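Local coordinates for hypothetical protein PA0094 (Pseudomonas aeruginosa, PDB 1TU1) that plays an essential role, as a homodimer, in delivering the toxin Tse6 to target cells and in loading it onto VgrG1a, at residues L61-A64 against E65-P69; T119-P122 against A123-P126. All blocks are in the same frame, centred on the assembly; numbering follows the deposited sequence.

Contact 1 (L61-A64 against E65-P69); sequences LENA and EKQLP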
ATOM      1  N   LEU A  61       7.135 -19.849  -8.448  1.00 34.36           N
ATOM      2  CA  LEU A  61       6.585 -21.169  -8.174  1.00 36.61           C
ATOM      3  C   LEU A  61       7.553 -22.017  -7.366  1.00 37.78           C
ATOM      4  O   LEU A  61       7.132 -22.709  -6.438  1.00 37.75           O
ATOM      5  CB  LEU A  61       6.222 -21.886  -9.463  1.00 37.34           C
ATOM      6  CG  LEU A  61       4.747 -21.875  -9.824  1.00 39.95           C
ATOM      7  CD1 LEU A  61       4.584 -22.189 -11.315  1.00 42.27           C
ATOM      8  CD2 LEU A  61       3.994 -22.884  -8.929  1.00 41.96           C
ATOM      9  N   GLU A  62       8.837 -21.944  -7.719  1.00 39.18           N
ATOM     10  CA  GLU A  62       9.915 -22.624  -7.011  1.00 40.81           C
ATOM     11  C   GLU A  62      10.063 -22.077  -5.597  1.00 41.21           C
ATOM     12  O   GLU A  62      10.287 -22.838  -4.654  1.00 40.68           O
ATOM     13  CB  GLU A  62      11.240 -22.432  -7.750  1.00 41.78           C
ATOM     14  CG  GLU A  62      12.398 -23.288  -7.256  1.00 44.66           C
ATOM     15  CD  GLU A  62      13.652 -23.167  -8.125  1.00 49.99           C
ATOM     16  OE1 GLU A  62      14.210 -22.045  -8.259  1.00 52.21           O
ATOM     17  OE2 GLU A  62      14.083 -24.203  -8.683  1.00 54.11           O
ATOM     18  N   ASN A  63       9.948 -20.763  -5.437  1.00 41.29           N
ATOM     19  CA  ASN A  63       9.960 -20.173  -4.102  1.00 41.69           C
ATOM     20  C   ASN A  63       8.795 -20.684  -3.261  1.00 42.05           C
ATOM     21  O   ASN A  63       8.963 -20.925  -2.079  1.00 42.05           O
ATOM     22  CB  ASN A  63       9.889 -18.651  -4.162  1.00 41.54           C
ATOM     23  CG  ASN A  63      11.164 -18.030  -4.654  1.00 42.00           C
ATOM     24  OD1 ASN A  63      12.226 -18.672  -4.687  1.00 39.87           O
ATOM     25  ND2 ASN A  63      11.076 -16.762  -5.032  1.00 40.09           N
ATOM     26  N   ALA A  64       7.625 -20.850  -3.874  1.00 42.63           N
ATOM     27  CA  ALA A  64       6.430 -21.269  -3.149  1.00 43.81           C
ATOM     28  C   ALA A  64       6.536 -22.736  -2.719  1.00 45.09           C
ATOM     29  O   ALA A  64       6.149 -23.099  -1.607  1.00 44.97           O
ATOM     30  CB  ALA A  64       5.205 -21.056  -3.986  1.00 43.34           C
ATOM     31  N   GLU A  65       7.073 -23.565  -3.611  1.00 46.56           N
ATOM     32  CA  GLU A  65       7.287 -24.984  -3.348  1.00 48.08           C
ATOM     33  C   GLU A  65       8.276 -25.156  -2.207  1.00 48.64           C
ATOM     34  O   GLU A  65       8.084 -26.026  -1.353  1.00 48.99           O
ATOM     35  CB  GLU A  65       7.785 -25.711  -4.619  1.00 48.81           C
ATOM     36  CG  GLU A  65       6.706 -25.909  -5.693  1.00 50.98           C
ATOM     37  CD  GLU A  65       7.239 -26.231  -7.101  1.00 53.66           C
ATOM     38  OE1 GLU A  65       8.470 -26.312  -7.307  1.00 56.52           O
ATOM     39  OE2 GLU A  65       6.410 -26.404  -8.025  1.00 55.24           O
ATOM     40  N   LYS A  66       9.314 -24.315  -2.168  1.00 49.62           N
ATOM     41  CA  LYS A  66      10.414 -24.486  -1.213  1.00 50.42           C
ATOM     42  C   LYS A  66      10.157 -23.809   0.148  1.00 50.08           C
ATOM     43  O   LYS A  66      10.710 -24.231   1.166  1.00 50.05           O
ATOM     44  CB  LYS A  66      11.748 -23.984  -1.787  0.51 50.68           C
ATOM     45  CG  LYS A  66      12.206 -24.544  -3.169  0.51 52.32           C
ATOM     46  CD  LYS A  66      11.564 -25.875  -3.637  0.51 53.71           C
ATOM     47  CE  LYS A  66      11.422 -25.896  -5.159  0.51 53.99           C
ATOM     48  NZ  LYS A  66      10.854 -27.162  -5.699  0.51 54.18           N
ATOM     49  N   GLN A  67       9.326 -22.772   0.175  1.00 49.51           N
ATOM     50  CA  GLN A  67       9.194 -21.927   1.364  1.00 49.20           C
ATOM     51  C   GLN A  67       7.842 -22.017   2.068  1.00 47.53           C
ATOM     52  O   GLN A  67       7.749 -21.595   3.212  1.00 47.97           O
ATOM     53  CB  GLN A  67       9.497 -20.456   1.032  1.00 49.67           C
ATOM     54  CG  GLN A  67      10.985 -20.180   0.794  1.00 52.75           C
ATOM     55  CD  GLN A  67      11.270 -18.781   0.248  1.00 55.80           C
ATOM     56  OE1 GLN A  67      12.002 -17.999   0.865  1.00 58.77           O
ATOM     57  NE2 GLN A  67      10.717 -18.474  -0.915  1.00 58.44           N
ATOM     58  N   LEU A  68       6.811 -22.529   1.401  1.00 45.84           N
ATOM     59  CA  LEU A  68       5.466 -22.574   1.973  1.00 44.48           C
ATOM     60  C   LEU A  68       5.081 -24.007   2.352  1.00 44.03           C
ATOM     61  O   LEU A  68       4.803 -24.830   1.475  1.00 43.16           O
ATOM     62  CB  LEU A  68       4.424 -21.997   1.009  1.00 44.34           C
ATOM     63  CG  LEU A  68       4.619 -20.558   0.505  1.00 43.57           C
ATOM     64  CD1 LEU A  68       3.542 -20.219  -0.488  1.00 42.83           C
ATOM     65  CD2 LEU A  68       4.605 -19.567   1.652  1.00 44.08           C
ATOM     66  N   PRO A  69       5.049 -24.307   3.653  1.00 43.42           N
ATOM     67  CA  PRO A  69       4.623 -25.630   4.120  1.00 42.73           C
ATOM     68  C   PRO A  69       3.298 -26.033   3.510  1.00 42.00           C
ATOM     69  O   PRO A  69       2.387 -25.215   3.437  1.00 41.63           O
ATOM     70  CB  PRO A  69       4.481 -25.444   5.638  1.00 42.89           C
ATOM     71  CG  PRO A  69       5.438 -24.373   5.977  1.00 43.55           C
ATOM     72  CD  PRO A  69       5.420 -23.425   4.780  1.00 43.43           C
TER
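Glu65 opens the last turn of helix 53-67 by giving its N-H to Leu61 O, an i to i+4 bond with N and O 3.0 Å apart. Its CG, anti to its own carbonyl carbon (chi1 -73°), passes 3.3 Å from that same Leu61 O. Lys66 repeats the helical bond to Glu62 O. Its side chain has two conformers; in the one modelled here, bent at chi2 and chi3, it crosses the extended chain of Glu62, with CE 3.5 Å from Glu62 CG. In this conformer NZ meets Glu65 OE1 at 3.0 Å on the anti side of the carboxylate, a salt bridge that must count as tentative. Gln67 lies alongside Asn63 and points the same way, their amide planes 67° apart. Its backbone N makes a weak bond to Asn63 O, which takes a second donor from the same residue: Gln67 NE2, at 3.2 Å, nearly straight at 168° and above the carbonyl plane. Leu68 is the first residue to leave helical geometry, yet its N still reaches Ala64 O. The side chain of Leu68 also touches Tyr91 and Trp93 of strand 84-95, and its CD1 lies 4.0 Å from Ala64 CB.

Contact 2 (T119-P122 against A123-P126); sequences TTTP and ADLP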
ATOM      1  N   THR A 119      -6.972 -14.167  -1.020  1.00 26.91           N
ATOM      2  CA  THR A 119      -6.703 -15.125   0.006  1.00 27.62           C
ATOM      3  C   THR A 119      -7.990 -15.467   0.734  1.00 28.98           C
ATOM      4  O   THR A 119      -8.685 -14.590   1.238  1.00 28.23           O
ATOM      5  CB  THR A 119      -5.705 -14.572   0.994  1.00 27.84           C
ATOM      6  OG1 THR A 119      -4.488 -14.237   0.329  1.00 28.02           O
ATOM      7  CG2 THR A 119      -5.306 -15.647   2.009  1.00 28.88           C
ATOM      8  N   THR A 120      -8.289 -16.755   0.788  1.00 30.60           N
ATOM      9  CA  THR A 120      -9.489 -17.252   1.451  1.00 32.74           C
ATOM     10  C   THR A 120      -9.175 -18.655   1.960  1.00 33.64           C
ATOM     11  O   THR A 120      -8.018 -19.045   1.994  1.00 33.20           O
ATOM     12  CB  THR A 120     -10.661 -17.214   0.469  1.00 33.18           C
ATOM     13  OG1 THR A 120     -11.885 -17.478   1.152  1.00 36.83           O
ATOM     14  CG2 THR A 120     -10.558 -18.340  -0.573  1.00 33.71           C
ATOM     15  N   THR A 121     -10.185 -19.387   2.417  1.00 35.33           N
ATOM     16  CA  THR A 121     -10.014 -20.805   2.754  1.00 36.22           C
ATOM     17  C   THR A 121     -10.597 -21.605   1.607  1.00 36.43           C
ATOM     18  O   THR A 121     -11.394 -21.083   0.850  1.00 36.46           O
ATOM     19  CB  THR A 121     -10.793 -21.183   4.037  1.00 36.17           C
ATOM     20  OG1 THR A 121     -12.169 -20.846   3.863  1.00 35.53           O
ATOM     21  CG2 THR A 121     -10.347 -20.360   5.233  1.00 37.88           C
ATOM     22  N   PRO A 122     -10.247 -22.882   1.491  1.00 37.77           N
ATOM     23  CA  PRO A 122     -10.868 -23.725   0.458  1.00 38.54           C
ATOM     24  C   PRO A 122     -12.395 -23.708   0.518  1.00 39.47           C
ATOM     25  O   PRO A 122     -13.046 -23.569  -0.519  1.00 40.41           O
ATOM     26  CB  PRO A 122     -10.282 -25.108   0.731  1.00 38.67           C
ATOM     27  CG  PRO A 122      -9.010 -24.842   1.465  1.00 38.39           C
ATOM     28  CD  PRO A 122      -9.240 -23.614   2.280  1.00 37.25           C
ATOM     29  N   ALA A 123     -12.959 -23.769   1.722  1.00 40.40           N
ATOM     30  CA  ALA A 123     -14.415 -23.726   1.897  1.00 40.54           C
ATOM     31  C   ALA A 123     -15.051 -22.435   1.391  1.00 40.10           C
ATOM     32  O   ALA A 123     -16.186 -22.444   0.915  1.00 39.61           O
ATOM     33  CB  ALA A 123     -14.790 -23.960   3.378  1.00 40.83           C
ATOM     34  N   ASP A 124     -14.339 -21.318   1.508  1.00 39.57           N
ATOM     35  CA  ASP A 124     -14.915 -20.017   1.146  1.00 39.43           C
ATOM     36  C   ASP A 124     -14.606 -19.563  -0.282  1.00 39.14           C
ATOM     37  O   ASP A 124     -15.166 -18.576  -0.739  1.00 38.51           O
ATOM     38  CB  ASP A 124     -14.455 -18.932   2.138  1.00 39.30           C
ATOM     39  CG  ASP A 124     -15.045 -19.126   3.528  1.00 40.73           C
ATOM     40  OD1 ASP A 124     -15.989 -19.946   3.674  1.00 39.27           O
ATOM     41  OD2 ASP A 124     -14.623 -18.505   4.526  1.00 40.61           O
ATOM     42  N   LEU A 125     -13.710 -20.254  -0.981  1.00 39.54           N
ATOM     43  CA  LEU A 125     -13.348 -19.814  -2.328  1.00 39.79           C
ATOM     44  C   LEU A 125     -14.570 -19.646  -3.243  1.00 39.82           C
ATOM     45  O   LEU A 125     -14.717 -18.605  -3.891  1.00 39.71           O
ATOM     46  CB  LEU A 125     -12.286 -20.714  -2.959  1.00 39.95           C
ATOM     47  CG  LEU A 125     -11.938 -20.347  -4.408  1.00 40.71           C
ATOM     48  CD1 LEU A 125     -11.430 -18.899  -4.511  1.00 41.12           C
ATOM     49  CD2 LEU A 125     -10.923 -21.302  -5.000  1.00 41.91           C
ATOM     50  N   PRO A 126     -15.469 -20.631  -3.301  1.00 39.87           N
ATOM     51  CA  PRO A 126     -16.629 -20.519  -4.203  1.00 39.31           C
ATOM     52  C   PRO A 126     -17.510 -19.320  -3.917  1.00 38.20           C
ATOM     53  O   PRO A 126     -18.135 -18.792  -4.829  1.00 38.70           O
ATOM     54  CB  PRO A 126     -17.400 -21.833  -3.954  1.00 39.76           C
ATOM     55  CG  PRO A 126     -16.381 -22.758  -3.449  1.00 40.06           C
ATOM     56  CD  PRO A 126     -15.463 -21.919  -2.586  1.00 39.90           C
TER
HETATM   57  O   HOH W   1     -12.242 -16.792   3.650  1.00 39.58           O
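A tight strand-to-helix turn, in which strand 113-120 gives way to helix 125-137, is built round an ST motif: Thr121 offers both of its oxygens to the backbone N-H groups that follow. OG1 accepts the N-H of Asp124, with N and OG1 3.2 Å apart and an angle of 138° at the hydrogen. The torsion explains the reach: chi1 of 56° sets OG1 between the backbone N and the carbonyl carbon, where the N-H of Asp124 can meet it. Thr121 O collects two further weak bonds, from Asp124 N at 3.0 Å and from Leu125 N at 3.1 Å, so the N-H of Asp124 is divided between two acceptors of one residue. Leu125 N is likewise divided, through another weak bond to Pro122 O.

Thr120 closes the turn from the strand side. Its two branches part company: OG1 comes 3.1 Å from Asp124 CB, while CG2 lies 3.8 Å from Leu125 CB. A water bridges the two polar ends, 2.6 Å from Thr120 OG1 and donating to Asp124 OD2. OD2 of the buried Asp124 also accepts the backbone N-H of Arg36, tying the turn to the loop between strands 25-29 and 38-45. On the sheet, Thr120 is backbone-bonded to Met101 of strand 98-107 and Thr119 to Ser39 of strand 38-45, and the side chain of Leu125 rests on Met101 and Arg103 as helix 125-137 sets off.

How the contacts relate
Contact 1 comes first along the chain, at the C-terminal end of helix 53-67; contact 2 follows, where strand 113-120 turns into helix 125-137. Their centres are 20 Å apart and their nearest atoms about 10 Å, so they do not touch. The six-stranded antiparallel sheet connects them: residues 61-69 reach strand 84-95, residues 119-126 reach strand 98-107, and these two strands are neighbours in the sheet. Each contact lies about 16 Å from the chain centre. One thus closes a helix and the other leads into one, and both of these helix ends lie against neighbouring strands of the one sheet.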